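Long-range contacts in ribonucleoside-diphosphate reductase (Pseudomonas aeruginosa, PDB 5IM3), which probably catalyses the reduction of ribonucleoside diphosphates to deoxyribonucleotides, the precursors for DNA synthesis, and binds dATP as an allosteric enzyme: residues S147-T151 and L192-E198; I168-E174 and V222-L226. All blocks are in the same frame, centred on the assembly; numbering follows the deposited sequence.

Both contacts fall within the second ATP cone of the chain, and their segments interleave: 147-151, 168-174, 192-198 and then 222-226. Contact 1 joins the first strand of a small antiparallel hairpin to the connection leading into helix 198-210, while contact 2 pairs helix 162-173 with helix 219-239. Their centres are 21 Å apart and their nearest atoms about 9 Å, so they do not touch, but helix 198-210 packs against both. Together they tie together parts of one domain that alternate along the chain. The bound dATP molecules lie elsewhere, in the first cone and in pockets farther along the chain, so both contacts concern the architecture of the second cone.

Contact 1. Residues S147-T151 and L192-E198; sequences SIRIT and LYDGVAE
Ile148 drives its side chain into the bend formed by Leu192, Tyr193 and Asp194, fitting it along its whole length. CG1 lies against the Tyr193 carbonyl, and CD1 reaches on to Leu192, 3.3 Å from Leu192 CB, closer than carbons usually pack; the two side chains cross at about a right angle. With CG1 beside the backbone N (chi1 -75°), CG2 falls anti to it and comes against the same carbonyl, Ile148 CG2 lying 3.0 Å from Tyr193 O. Farther along, Ile150 CG2 faces Glu198, 3.7 Å from Glu198 CB and closer still to the Glu198 backbone N.

One side of the hollow is shaped by a type II beta turn from Tyr193 to Val196, with Gly195 at the position of positive phi. Beside this turn runs strand 149-151 of the ATP cone's small beta hairpin, whose partner is strand 157-159. The two segments lie side by side in the same direction, and their backbones bridge once, Thr151 with Ala197. There Thr151 N donates a nearly straight bond to Val196 O (2.6 Å), and Thr151 OG1 adds a weak one to the same oxygen. The methyl of Thr151 leans on the Gly195 carbonyl, with CG2 3.2 Å from Gly195 O. A weak bond from Gly195 N to Arg149 O also ties turn to strand.

Arg149 bends at chi3 (-74°) and takes Asp194 side-on in a two-pronged salt bridge. Its NE reaches OD1 of Asp194 at 3.2 Å, and its NH2 reaches OD2 of Asp194 at 2.7 Å. Both oxygens offer their syn lone pairs, and the guanidinium and carboxylate planes are only 5° apart, an arrangement that restrains rotation of either group. Behind the turn, Leu192 and Val196 both rest on Val201 of helix 198-210, while Val196 CG2 sits over the centre of one face of the Tyr193 ring.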
# COMPACT_ATOMS: atom_id res chain seq x y z
N SER A 147 -55.98 -31.59 30.01
CA SER A 147 -55.12 -30.43 30.22
C SER A 147 -53.84 -30.91 30.89
O SER A 147 -53.78 -31.99 31.47
CB SER A 147 -55.80 -29.36 31.08
OG SER A 147 -54.89 -28.31 31.38
N ILE A 148 -52.82 -30.07 30.79
CA ILE A 148 -51.55 -30.35 31.44
C ILE A 148 -51.68 -30.12 32.94
O ILE A 148 -52.42 -29.23 33.39
CB ILE A 148 -50.44 -29.49 30.81
CG1 ILE A 148 -50.07 -30.05 29.44
CG2 ILE A 148 -49.22 -29.39 31.72
CD1 ILE A 148 -49.37 -29.08 28.53
N ARG A 149 -50.97 -30.93 33.71
CA ARG A 149 -50.92 -30.78 35.16
C ARG A 149 -49.68 -29.99 35.54
O ARG A 149 -48.55 -30.42 35.24
CB ARG A 149 -50.93 -32.15 35.84
CG ARG A 149 -52.26 -32.89 35.72
CD ARG A 149 -52.13 -34.35 36.10
NE ARG A 149 -51.44 -35.13 35.07
CZ ARG A 149 -51.17 -36.43 35.17
NH1 ARG A 149 -51.54 -37.11 36.25
NH2 ARG A 149 -50.53 -37.05 34.19
N ILE A 150 -49.87 -28.85 36.18
CA ILE A 150 -48.77 -27.99 36.58
C ILE A 150 -48.13 -28.55 37.84
O ILE A 150 -48.82 -28.80 38.84
CB ILE A 150 -49.25 -26.54 36.79
CG1 ILE A 150 -49.98 -26.04 35.54
CG2 ILE A 150 -48.09 -25.63 37.13
CD1 ILE A 150 -49.16 -26.10 34.26
N THR A 151 -46.81 -28.73 37.81
CA THR A 151 -46.08 -29.29 38.94
C THR A 151 -45.71 -28.18 39.91
O THR A 151 -45.10 -27.18 39.52
CB THR A 151 -44.82 -30.02 38.46
OG1 THR A 151 -43.90 -29.08 37.91
CG2 THR A 151 -45.17 -31.06 37.41
N LEU A 192 -46.17 -26.73 25.69
CA LEU A 192 -46.28 -27.21 27.06
C LEU A 192 -46.51 -28.72 27.05
O LEU A 192 -47.09 -29.27 26.11
CB LEU A 192 -47.41 -26.52 27.84
CG LEU A 192 -47.31 -25.01 28.06
CD1 LEU A 192 -47.77 -24.27 26.84
CD2 LEU A 192 -48.14 -24.60 29.28
N TYR A 193 -46.07 -29.37 28.12
CA TYR A 193 -46.11 -30.82 28.25
C TYR A 193 -46.67 -31.20 29.61
O TYR A 193 -46.61 -30.42 30.56
CB TYR A 193 -44.70 -31.42 28.06
CG TYR A 193 -43.64 -30.76 28.93
CD1 TYR A 193 -43.24 -31.34 30.13
CD2 TYR A 193 -43.05 -29.56 28.55
CE1 TYR A 193 -42.27 -30.74 30.92
CE2 TYR A 193 -42.09 -28.95 29.34
CZ TYR A 193 -41.70 -29.55 30.52
OH TYR A 193 -40.74 -28.95 31.31
N ASP A 194 -47.24 -32.40 29.69
CA ASP A 194 -47.72 -32.90 30.97
C ASP A 194 -46.59 -32.90 31.98
O ASP A 194 -45.54 -33.51 31.75
CB ASP A 194 -48.30 -34.30 30.81
CG ASP A 194 -48.96 -34.80 32.07
OD1 ASP A 194 -49.60 -33.99 32.78
OD2 ASP A 194 -48.84 -36.01 32.37
N GLY A 195 -46.79 -32.21 33.09
CA GLY A 195 -45.76 -32.08 34.10
C GLY A 195 -44.95 -30.80 34.03
O GLY A 195 -43.82 -30.79 34.53
N VAL A 196 -45.47 -29.75 33.41
CA VAL A 196 -44.79 -28.46 33.41
C VAL A 196 -44.81 -27.87 34.81
O VAL A 196 -45.76 -28.07 35.58
CB VAL A 196 -45.45 -27.51 32.39
CG1 VAL A 196 -45.15 -26.05 32.71
CG2 VAL A 196 -44.98 -27.83 30.98
N ALA A 197 -43.76 -27.14 35.15
CA ALA A 197 -43.71 -26.39 36.40
C ALA A 197 -44.21 -24.97 36.16
O ALA A 197 -43.97 -24.39 35.10
CB ALA A 197 -42.29 -26.36 36.96
N GLU A 198 -44.91 -24.42 37.15
CA GLU A 198 -45.35 -23.03 37.04
C GLU A 198 -44.18 -22.07 36.90
O GLU A 198 -44.39 -20.91 36.53
CB GLU A 198 -46.21 -22.66 38.26
CG GLU A 198 -45.44 -22.55 39.57
CD GLU A 198 -45.04 -21.12 39.90
OE1 GLU A 198 -45.76 -20.18 39.51
OE2 GLU A 198 -43.99 -20.94 40.56

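Contact 2. Residues I168-E174 and V222-L226; sequences IISEACE and VTARL
Arg225 lies along Ala172 and ends on two backbone carbonyls, a compact illustration of how one long side chain can join two helices both by its apolar stem and by its charged tip. The stem starts with CB, which abuts Ala172 CB at 3.9 Å. With chi1 at -64°, CG stands beside the backbone N, and from there to NE the chain is extended, carrying it past Ala172 towards the C-terminal part of helix 162-173. CD runs close to the Ala172 carbonyl, 3.2 Å from Ala172 O, and NE and CZ pass the same oxygen at longer range. At the tip, NH1 serves two acceptors. It reaches Glu174 O at 2.8 Å, the donor lying in the carbonyl plane and the oxygen in the guanidinium plane, with a fairly straight angle of 152° at the hydrogen. Its second bond, to Ala172 O at 2.9 Å, is more bent, and the donor stands above that carbonyl plane. NH2 turns to Gln293 O, which helps fix the rotation of the guanidinium.

Beneath this polar end, the Ala172 methyl fits into a shallow hollow on the other helix: besides Arg225 CB it meets Leu226 CD2 at 3.9 Å and Val222 CG1 at 4.1 Å. Cys173 SG also touches Val222 CG1, and Ile169 CG2 touches Leu226 CD2. The axes of the short helical segments come within 8.8 Å, consistent with the small side chain of Ala172 between them, and cross at 139°, so they run roughly antiparallel. Leu176 touches both Val222 and Arg225. Helix 198-210 packs alongside, placing Leu205 on Ile168 and Ala209 on Leu226, so that within the second ATP cone it borders both helix 162-173 and helix 219-239.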
# COMPACT_ATOMS: atom_id res chain seq x y z
N ILE A 168 -54.07 -12.80 33.50
CA ILE A 168 -52.79 -12.11 33.46
C ILE A 168 -52.49 -11.61 32.05
O ILE A 168 -51.91 -10.53 31.87
CB ILE A 168 -51.66 -13.01 33.99
CG1 ILE A 168 -51.55 -14.30 33.17
CG2 ILE A 168 -51.90 -13.34 35.47
CD1 ILE A 168 -50.34 -15.14 33.53
N ILE A 169 -52.88 -12.37 31.02
CA ILE A 169 -52.58 -11.95 29.66
C ILE A 169 -53.49 -10.81 29.24
O ILE A 169 -53.11 -9.96 28.43
CB ILE A 169 -52.66 -13.13 28.68
CG1 ILE A 169 -54.11 -13.56 28.45
CG2 ILE A 169 -51.84 -14.31 29.17
CD1 ILE A 169 -54.69 -13.05 27.14
N SER A 170 -54.71 -10.75 29.79
CA SER A 170 -55.61 -9.64 29.48
C SER A 170 -55.15 -8.37 30.18
O SER A 170 -55.07 -7.30 29.56
CB SER A 170 -57.04 -10.00 29.88
OG SER A 170 -57.93 -8.95 29.54
N GLU A 171 -54.86 -8.46 31.48
CA GLU A 171 -54.30 -7.32 32.19
C GLU A 171 -52.95 -6.89 31.61
O GLU A 171 -52.53 -5.76 31.82
CB GLU A 171 -54.16 -7.64 33.68
CG GLU A 171 -55.50 -7.87 34.39
CD GLU A 171 -55.35 -8.13 35.88
OE1 GLU A 171 -54.22 -8.37 36.34
OE2 GLU A 171 -56.38 -8.09 36.59
N ALA A 172 -52.28 -7.78 30.87
CA ALA A 172 -51.01 -7.43 30.24
C ALA A 172 -51.22 -6.68 28.92
O ALA A 172 -50.50 -5.73 28.63
CB ALA A 172 -50.18 -8.69 30.00
N CYS A 173 -52.20 -7.11 28.12
CA CYS A 173 -52.53 -6.42 26.87
C CYS A 173 -53.37 -5.17 27.11
O CYS A 173 -53.77 -4.52 26.13
CB CYS A 173 -53.27 -7.36 25.92
SG CYS A 173 -52.24 -8.68 25.23
N GLU A 174 -53.66 -4.84 28.36
CA GLU A 174 -54.53 -3.71 28.67
C GLU A 174 -53.92 -2.40 28.19
O GLU A 174 -52.74 -2.12 28.44
CB GLU A 174 -54.78 -3.67 30.18
CG GLU A 174 -55.69 -2.56 30.64
CD GLU A 174 -55.91 -2.58 32.14
OE1 GLU A 174 -55.23 -3.39 32.82
OE2 GLU A 174 -56.75 -1.80 32.64
N VAL A 222 -46.07 -5.72 26.94
CA VAL A 222 -46.75 -6.97 27.27
C VAL A 222 -45.76 -7.97 27.84
O VAL A 222 -46.06 -8.69 28.80
CB VAL A 222 -47.48 -7.54 26.04
CG1 VAL A 222 -48.20 -8.83 26.39
CG2 VAL A 222 -48.45 -6.51 25.46
N THR A 223 -44.57 -8.05 27.25
CA THR A 223 -43.56 -8.99 27.73
C THR A 223 -43.16 -8.67 29.16
O THR A 223 -43.02 -9.58 29.99
CB THR A 223 -42.34 -8.96 26.80
OG1 THR A 223 -42.76 -9.13 25.45
CG2 THR A 223 -41.37 -10.06 27.17
N ALA A 224 -42.97 -7.39 29.47
CA ALA A 224 -42.59 -7.00 30.83
C ALA A 224 -43.70 -7.31 31.82
O ALA A 224 -43.43 -7.78 32.93
CB ALA A 224 -42.23 -5.51 30.87
N ARG A 225 -44.95 -7.04 31.44
CA ARG A 225 -46.06 -7.27 32.36
C ARG A 225 -46.24 -8.75 32.67
O ARG A 225 -46.64 -9.11 33.78
CB ARG A 225 -47.34 -6.68 31.78
CG ARG A 225 -47.28 -5.17 31.63
CD ARG A 225 -48.47 -4.62 30.88
NE ARG A 225 -48.27 -3.23 30.49
CZ ARG A 225 -49.17 -2.49 29.86
NH1 ARG A 225 -50.36 -3.01 29.54
NH2 ARG A 225 -48.89 -1.24 29.55
N LEU A 226 -45.93 -9.63 31.71
CA LEU A 226 -46.00 -11.06 31.96
C LEU A 226 -44.89 -11.51 32.90
O LEU A 226 -45.13 -12.28 33.84
CB LEU A 226 -45.94 -11.83 30.64
CG LEU A 226 -47.12 -11.59 29.69
CD1 LEU A 226 -46.85 -12.22 28.33
CD2 LEU A 226 -48.41 -12.12 30.29